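Side-chain contacts in uncharacterized protein (Corynebacterium diphtheriae NCTC 13129, PDB 3CP3), which is of unknown function but belongs to the pyridoxamine 5'-phosphate oxidase family and so probably binds a flavin cofactor such as FMN: residues A107-A110 against D111-L115; Y99-D103 against T104-R108; K67-S70 against V71-S75. All blocks are in the same frame, centred on the assembly; numbering follows the deposited sequence.

Contact 1 (A107-A110 against D111-L115); sequences ARHA and DTLGL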
# COMPACT_ATOMS: atom_id res chain seq x y z
N ALA A 107 -19.37 12.62 -12.92
CA ALA A 107 -18.18 13.51 -13.03
C ALA A 107 -18.33 14.91 -12.37
O ALA A 107 -17.43 15.40 -11.66
CB ALA A 107 -17.78 13.68 -14.48
N ARG A 108 -19.47 15.56 -12.65
CA ARG A 108 -19.80 16.87 -12.11
C ARG A 108 -19.93 16.86 -10.58
O ARG A 108 -19.36 17.69 -9.86
CB ARG A 108 -21.09 17.36 -12.79
CG ARG A 108 -21.52 18.75 -12.45
CD ARG A 108 -22.67 19.22 -13.38
NE ARG A 108 -22.44 18.98 -14.82
CZ ARG A 108 -23.30 18.37 -15.67
NH1 ARG A 108 -24.50 17.93 -15.26
NH2 ARG A 108 -22.97 18.21 -16.95
N HIS A 109 -20.70 15.90 -10.09
CA HIS A 109 -20.77 15.54 -8.68
C HIS A 109 -19.39 15.23 -8.02
O HIS A 109 -19.06 15.80 -7.00
CB HIS A 109 -21.74 14.35 -8.51
CG HIS A 109 -21.64 13.70 -7.18
ND1 HIS A 109 -22.01 14.35 -6.02
CD2 HIS A 109 -21.16 12.49 -6.81
CE1 HIS A 109 -21.77 13.55 -4.99
NE2 HIS A 109 -21.28 12.42 -5.45
N ALA A 110 -18.59 14.35 -8.62
CA ALA A 110 -17.25 14.04 -8.10
C ALA A 110 -16.38 15.31 -7.96
O ALA A 110 -15.62 15.45 -7.01
CB ALA A 110 -16.58 13.03 -8.97
N ASP A 111 -16.56 16.24 -8.90
CA ASP A 111 -15.82 17.51 -8.91
C ASP A 111 -16.19 18.50 -7.79
O ASP A 111 -15.56 19.56 -7.67
CB ASP A 111 -15.98 18.18 -10.27
CG ASP A 111 -14.76 19.00 -10.65
OD1 ASP A 111 -13.64 18.45 -10.59
OD2 ASP A 111 -14.93 20.18 -11.00
N THR A 112 -17.20 18.18 -6.98
CA THR A 112 -17.61 19.08 -5.89
C THR A 112 -17.11 18.58 -4.53
O THR A 112 -17.34 19.22 -3.48
CB THR A 112 -19.14 19.24 -5.80
OG1 THR A 112 -19.72 17.97 -5.47
CG2 THR A 112 -19.71 19.72 -7.11
N LEU A 113 -16.41 17.45 -4.56
CA LEU A 113 -16.05 16.75 -3.33
C LEU A 113 -14.75 17.21 -2.67
O LEU A 113 -14.41 16.74 -1.59
CB LEU A 113 -16.03 15.25 -3.59
CG LEU A 113 -17.38 14.65 -4.01
CD1 LEU A 113 -17.23 13.18 -4.31
CD2 LEU A 113 -18.47 14.88 -2.95
N GLY A 114 -14.02 18.12 -3.31
CA GLY A 114 -12.83 18.73 -2.72
C GLY A 114 -11.51 18.00 -2.96
O GLY A 114 -10.62 18.04 -2.09
N LEU A 115 -11.36 17.32 -4.10
CA LEU A 115 -10.04 16.79 -4.48
C LEU A 115 -9.14 17.94 -4.84
O LEU A 115 -9.60 18.95 -5.35
CB LEU A 115 -10.15 15.87 -5.68
CG LEU A 115 -10.77 14.50 -5.51
CD1 LEU A 115 -11.26 14.00 -6.85
CD2 LEU A 115 -9.74 13.53 -4.91
O HOH W 1 -13.37 17.04 -6.30
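The carbonyl oxygen of His109 is gripped twice by Thr112. The hydroxyl OG1 of Thr112 donates to His109 O over 2.7 Å, lying in the carbonyl plane on a lone pair, while the backbone N of Thr112 reaches the same His109 O at 3.0 Å from above that plane. The first torsion explains the hydroxyl bond: at chi1 64°, OG1 sits between the backbone N and the carbonyl carbon of Thr112 and is turned back to the last turn of the helix. The methyl CG2 of Thr112 meanwhile rests 3.4 Å from Arg108 O.

Around this grip the helix ends in a type I beta turn from Ala110 to Leu113. Asp111 N still makes the helical bond to Ala107 O, 3.0 Å, but Leu113 N goes to Ala110 O at 3.3 Å, three residues back. Ala110 O also accepts from a water that in turn accepts from Leu115 N, so the water links the helix end to the chain beyond Gly114. Leu113 CD2 approaches the His109 ring obliquely, 4.1 Å from CE1.

The imidazole is held farther out by a hydrogen bond from NE2 to Asp50. Ala110 and Leu113 both lie on Tyr59 of strand 57-62; Ala110 also meets Phe126 of strand 125-139, and Leu113 meets Val48 of strand 39-50, so the end of helix 104-110 and the turn after it sit across three strands of the antiparallel sheet.

Contact 2 (Y99-D103 against T104-R108); sequences YVVRD and TEEAR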
# COMPACT_ATOMS: atom_id res chain seq x y z
N TYR A 99 -13.97 1.79 -11.48
CA TYR A 99 -14.36 2.08 -12.86
C TYR A 99 -14.14 3.56 -13.16
O TYR A 99 -14.42 4.39 -12.29
CB TYR A 99 -15.86 1.80 -13.12
CG TYR A 99 -16.36 0.50 -12.49
CD1 TYR A 99 -16.12 -0.76 -13.10
CD2 TYR A 99 -17.05 0.53 -11.28
CE1 TYR A 99 -16.57 -1.93 -12.50
CE2 TYR A 99 -17.51 -0.65 -10.68
CZ TYR A 99 -17.29 -1.86 -11.31
OH TYR A 99 -17.75 -2.99 -10.69
N VAL A 100 -13.69 3.86 -14.37
CA VAL A 100 -13.71 5.26 -14.88
C VAL A 100 -15.16 5.76 -14.89
O VAL A 100 -16.05 5.01 -15.24
CB VAL A 100 -13.07 5.36 -16.27
CG1 VAL A 100 -13.12 6.78 -16.75
CG2 VAL A 100 -11.63 4.90 -16.22
N VAL A 101 -15.46 7.04 -14.59
CA VAL A 101 -16.88 7.49 -14.26
C VAL A 101 -18.06 7.58 -15.34
O VAL A 101 -19.23 7.20 -15.09
CB VAL A 101 -16.82 8.75 -13.31
CG1 VAL A 101 -18.12 9.51 -13.23
CG2 VAL A 101 -16.37 8.29 -11.90
N ARG A 102 -17.78 8.08 -16.53
CA ARG A 102 -18.79 8.06 -17.63
C ARG A 102 -20.06 8.95 -17.54
O ARG A 102 -20.35 9.66 -18.48
CB ARG A 102 -19.18 6.61 -17.99
CG ARG A 102 -18.02 5.58 -17.90
CD ARG A 102 -18.21 4.60 -16.76
NE ARG A 102 -17.10 3.64 -16.69
CZ ARG A 102 -17.21 2.32 -16.61
NH1 ARG A 102 -16.08 1.63 -16.60
NH2 ARG A 102 -18.43 1.67 -16.61
N ASP A 103 -20.84 8.87 -16.44
CA ASP A 103 -22.05 9.70 -16.27
C ASP A 103 -21.75 11.26 -16.09
O ASP A 103 -21.21 11.70 -15.03
CB ASP A 103 -22.86 9.12 -15.08
CG ASP A 103 -24.24 9.74 -14.94
OD1 ASP A 103 -25.03 9.71 -15.90
OD2 ASP A 103 -24.56 10.24 -13.84
N THR A 104 -22.05 12.06 -17.13
CA THR A 104 -21.90 13.52 -17.11
C THR A 104 -22.31 14.10 -15.76
O THR A 104 -21.52 14.83 -15.12
CB THR A 104 -22.67 14.12 -18.31
OG1 THR A 104 -21.73 14.34 -19.38
CG2 THR A 104 -23.41 15.41 -17.96
N GLU A 105 -23.48 13.69 -15.25
CA GLU A 105 -23.88 14.07 -13.87
C GLU A 105 -22.94 13.57 -12.76
O GLU A 105 -22.76 14.25 -11.76
CB GLU A 105 -25.33 13.67 -13.57
CG GLU A 105 -25.82 13.95 -12.11
CD GLU A 105 -25.75 15.43 -11.67
OE1 GLU A 105 -25.04 15.68 -10.64
OE2 GLU A 105 -26.41 16.33 -12.31
N GLU A 106 -22.35 12.40 -12.92
CA GLU A 106 -21.50 11.86 -11.85
C GLU A 106 -20.07 12.50 -11.79
O GLU A 106 -19.60 12.86 -10.70
CB GLU A 106 -21.45 10.33 -11.87
CG GLU A 106 -20.62 9.77 -10.70
CD GLU A 106 -20.53 8.26 -10.68
OE1 GLU A 106 -21.40 7.63 -11.32
OE2 GLU A 106 -19.59 7.72 -10.00
N ALA A 107 -19.37 12.62 -12.92
CA ALA A 107 -18.18 13.51 -13.03
C ALA A 107 -18.33 14.91 -12.37
O ALA A 107 -17.43 15.40 -11.66
CB ALA A 107 -17.78 13.68 -14.48
N ARG A 108 -19.47 15.56 -12.65
CA ARG A 108 -19.80 16.87 -12.11
C ARG A 108 -19.93 16.86 -10.58
O ARG A 108 -19.36 17.69 -9.86
CB ARG A 108 -21.09 17.36 -12.79
CG ARG A 108 -21.52 18.75 -12.45
CD ARG A 108 -22.67 19.22 -13.38
NE ARG A 108 -22.44 18.98 -14.82
CZ ARG A 108 -23.30 18.37 -15.67
NH1 ARG A 108 -24.50 17.93 -15.26
NH2 ARG A 108 -22.97 18.21 -16.95
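Val101 meets Glu106 and Ala107 where the chain leaves strand 89-100 and enters helix 104-110, a strand-to-helix connection with Asp103 at the N-cap position. Taken in order, Val101 comes first, modelled in two conformers. In the one described, its CG1 is anti to the backbone N (chi1 164°) and points into the first helical turn, 3.6 Å from Glu106 CG and 3.4 Å from the backbone N of Ala107. The approach of Val101 CG2 to Glu106 OE2, 3.8 Å, is looser. The glutamate chain is extended beyond CG, and its carboxylate passes the valine to reach partners on the sheet: OE2 forms a salt bridge with Arg128, its charge partner, and a hydrogen bond with Tyr59.

Asp103 follows at the end of the segment. Its carboxylate is placed over the start of the helix, with OD2 3.5 Å from Glu105 CB; the Asp103 and Glu105 side chains run side by side in the same direction, their carboxylate planes turned 54° apart. At the N-cap, the helix dipole would tend to favour the negative charge of the Asp103 carboxylate. The backbone starts the helix from the same residue: Asp103 O accepts from Ala107 N at 2.9 Å, with a C=O...N angle of 167°, nearly straight off the carbonyl.

Contact 3 (K67-S70 against V71-S75); sequences KLFS and VNLNS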
# COMPACT_ATOMS: atom_id res chain seq x y z
N LYS A 67 -1.12 5.89 -17.58
CA LYS A 67 -1.46 4.45 -17.68
C LYS A 67 -1.28 3.66 -16.37
O LYS A 67 -0.97 2.46 -16.39
CB LYS A 67 -0.66 3.77 -18.81
CG LYS A 67 -0.49 4.64 -20.06
CD LYS A 67 0.66 4.20 -20.94
CE LYS A 67 0.82 5.16 -22.10
NZ LYS A 67 1.56 4.57 -23.26
N LEU A 68 -1.47 4.34 -15.24
CA LEU A 68 -1.45 3.70 -13.93
C LEU A 68 -2.68 2.83 -13.68
O LEU A 68 -2.52 1.67 -13.30
CB LEU A 68 -1.33 4.74 -12.82
CG LEU A 68 -0.03 5.54 -12.71
CD1 LEU A 68 -0.31 6.85 -11.97
CD2 LEU A 68 1.04 4.72 -12.01
N PHE A 69 -3.89 3.40 -13.84
CA PHE A 69 -5.13 2.59 -13.83
C PHE A 69 -5.71 2.52 -15.23
O PHE A 69 -6.19 3.51 -15.74
CB PHE A 69 -6.19 3.09 -12.80
CG PHE A 69 -7.40 2.14 -12.65
CD1 PHE A 69 -7.28 0.93 -11.98
CD2 PHE A 69 -8.63 2.46 -13.23
CE1 PHE A 69 -8.34 0.06 -11.86
CE2 PHE A 69 -9.70 1.61 -13.12
CZ PHE A 69 -9.55 0.39 -12.42
N SER A 70 -5.59 1.36 -15.85
CA SER A 70 -5.91 1.12 -17.25
C SER A 70 -7.10 0.14 -17.31
O SER A 70 -7.28 -0.63 -16.39
CB SER A 70 -4.71 0.42 -17.87
OG SER A 70 -4.24 1.12 -18.99
N VAL A 71 -7.88 0.14 -18.40
CA VAL A 71 -9.01 -0.80 -18.49
C VAL A 71 -8.61 -2.29 -18.48
O VAL A 71 -9.46 -3.16 -18.22
CB VAL A 71 -10.03 -0.47 -19.64
CG1 VAL A 71 -10.81 0.83 -19.31
CG2 VAL A 71 -9.36 -0.40 -20.99
N ASN A 72 -7.33 -2.59 -18.76
CA ASN A 72 -6.86 -4.00 -18.76
C ASN A 72 -6.48 -4.52 -17.41
O ASN A 72 -6.25 -5.70 -17.25
CB ASN A 72 -5.74 -4.28 -19.77
CG ASN A 72 -4.57 -3.30 -19.66
OD1 ASN A 72 -3.98 -3.12 -18.60
ND2 ASN A 72 -4.23 -2.69 -20.79
N LEU A 73 -6.36 -3.63 -16.43
CA LEU A 73 -6.27 -4.05 -15.03
C LEU A 73 -7.64 -4.60 -14.61
O LEU A 73 -8.67 -4.19 -15.12
CB LEU A 73 -5.85 -2.92 -14.11
CG LEU A 73 -4.58 -2.11 -14.50
CD1 LEU A 73 -4.45 -0.89 -13.59
CD2 LEU A 73 -3.37 -2.98 -14.36
N ASN A 74 -7.64 -5.59 -13.76
CA ASN A 74 -8.89 -6.05 -13.23
C ASN A 74 -9.64 -4.84 -12.59
O ASN A 74 -9.01 -3.96 -12.01
CB ASN A 74 -8.54 -7.11 -12.22
CG ASN A 74 -9.64 -8.07 -11.98
OD1 ASN A 74 -10.72 -7.69 -11.57
ND2 ASN A 74 -9.33 -9.34 -12.10
N SER A 75 -10.96 -4.82 -12.65
CA SER A 75 -11.70 -3.78 -11.92
C SER A 75 -11.63 -4.02 -10.41
O SER A 75 -11.84 -3.10 -9.60
CB SER A 75 -13.17 -3.70 -12.42
OG SER A 75 -13.91 -4.85 -11.97
O HOH W 2 -9.76 -1.64 -14.99
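Ser70 and Leu73, with Phe69 beside them, carry this contact. Ser70 and Leu73 are the two ends of a type I beta turn, and the bond that closes it runs from Leu73 N to Ser70 O, 3.1 Å with an N-H...O angle of 147°; the donor stands well above the carbonyl plane. A water reinforces the closure, donating to Ser70 O at 3.0 Å and to Leu73 O at 2.8 Å, so Ser70 O accepts two hydrogen bonds. The CB of Ser70 lies 3.7 Å from Asn72 OD1, because a chi1 of 51° folds the Asn72 amide back over the turn.

Leu73 turns back over the incoming chain. Its CG is anti to its own carbonyl carbon (chi1 -51°), which, with an extended chi2, carries CD1 to Leu68 O at 3.2 Å and close to Ser70 N. The same methyl meets the Phe69 ring obliquely, with Leu73 CD1 3.7 Å from Phe69 CD1. Both side chains reach strand 29-36 at Val34, and Phe69 also packs on Leu32 there and on Ala98 of strand 89-100. Leu68 touches Arg137 of the second subunit.

In chemical terms the turn from Ser70 to Leu73, part of the connection between strands 57-62 and 76-83, combines polar and apolar ties: a direct bond and a water bind its backbone together, while the leucine methyl and the phenylalanine ring fasten it to the sheet through apolar contact.

How the contacts relate
Contacts 1 and 2 are two ends of one short helix: contact 2 begins helix 104-110 and contact 1 ends it, they share Ala107 and Arg108, and their centres are 10 Å apart. Tyr59 joins them from the sheet, taking the Glu106 carboxylate of contact 2 and the Ala110 and Leu113 side chains of contact 1. Contact 3 comes earlier in the chain, its centre about 17 Å from that of contact 2 and 22 Å from that of contact 1. It touches contact 2 where Ser75 CB lies 3.8 Å from Tyr99 CE1, but stays about 13 Å from contact 1 at the nearest atoms. How the three stand to any flavin site cannot be told from them, as no cofactor is bound among their atoms.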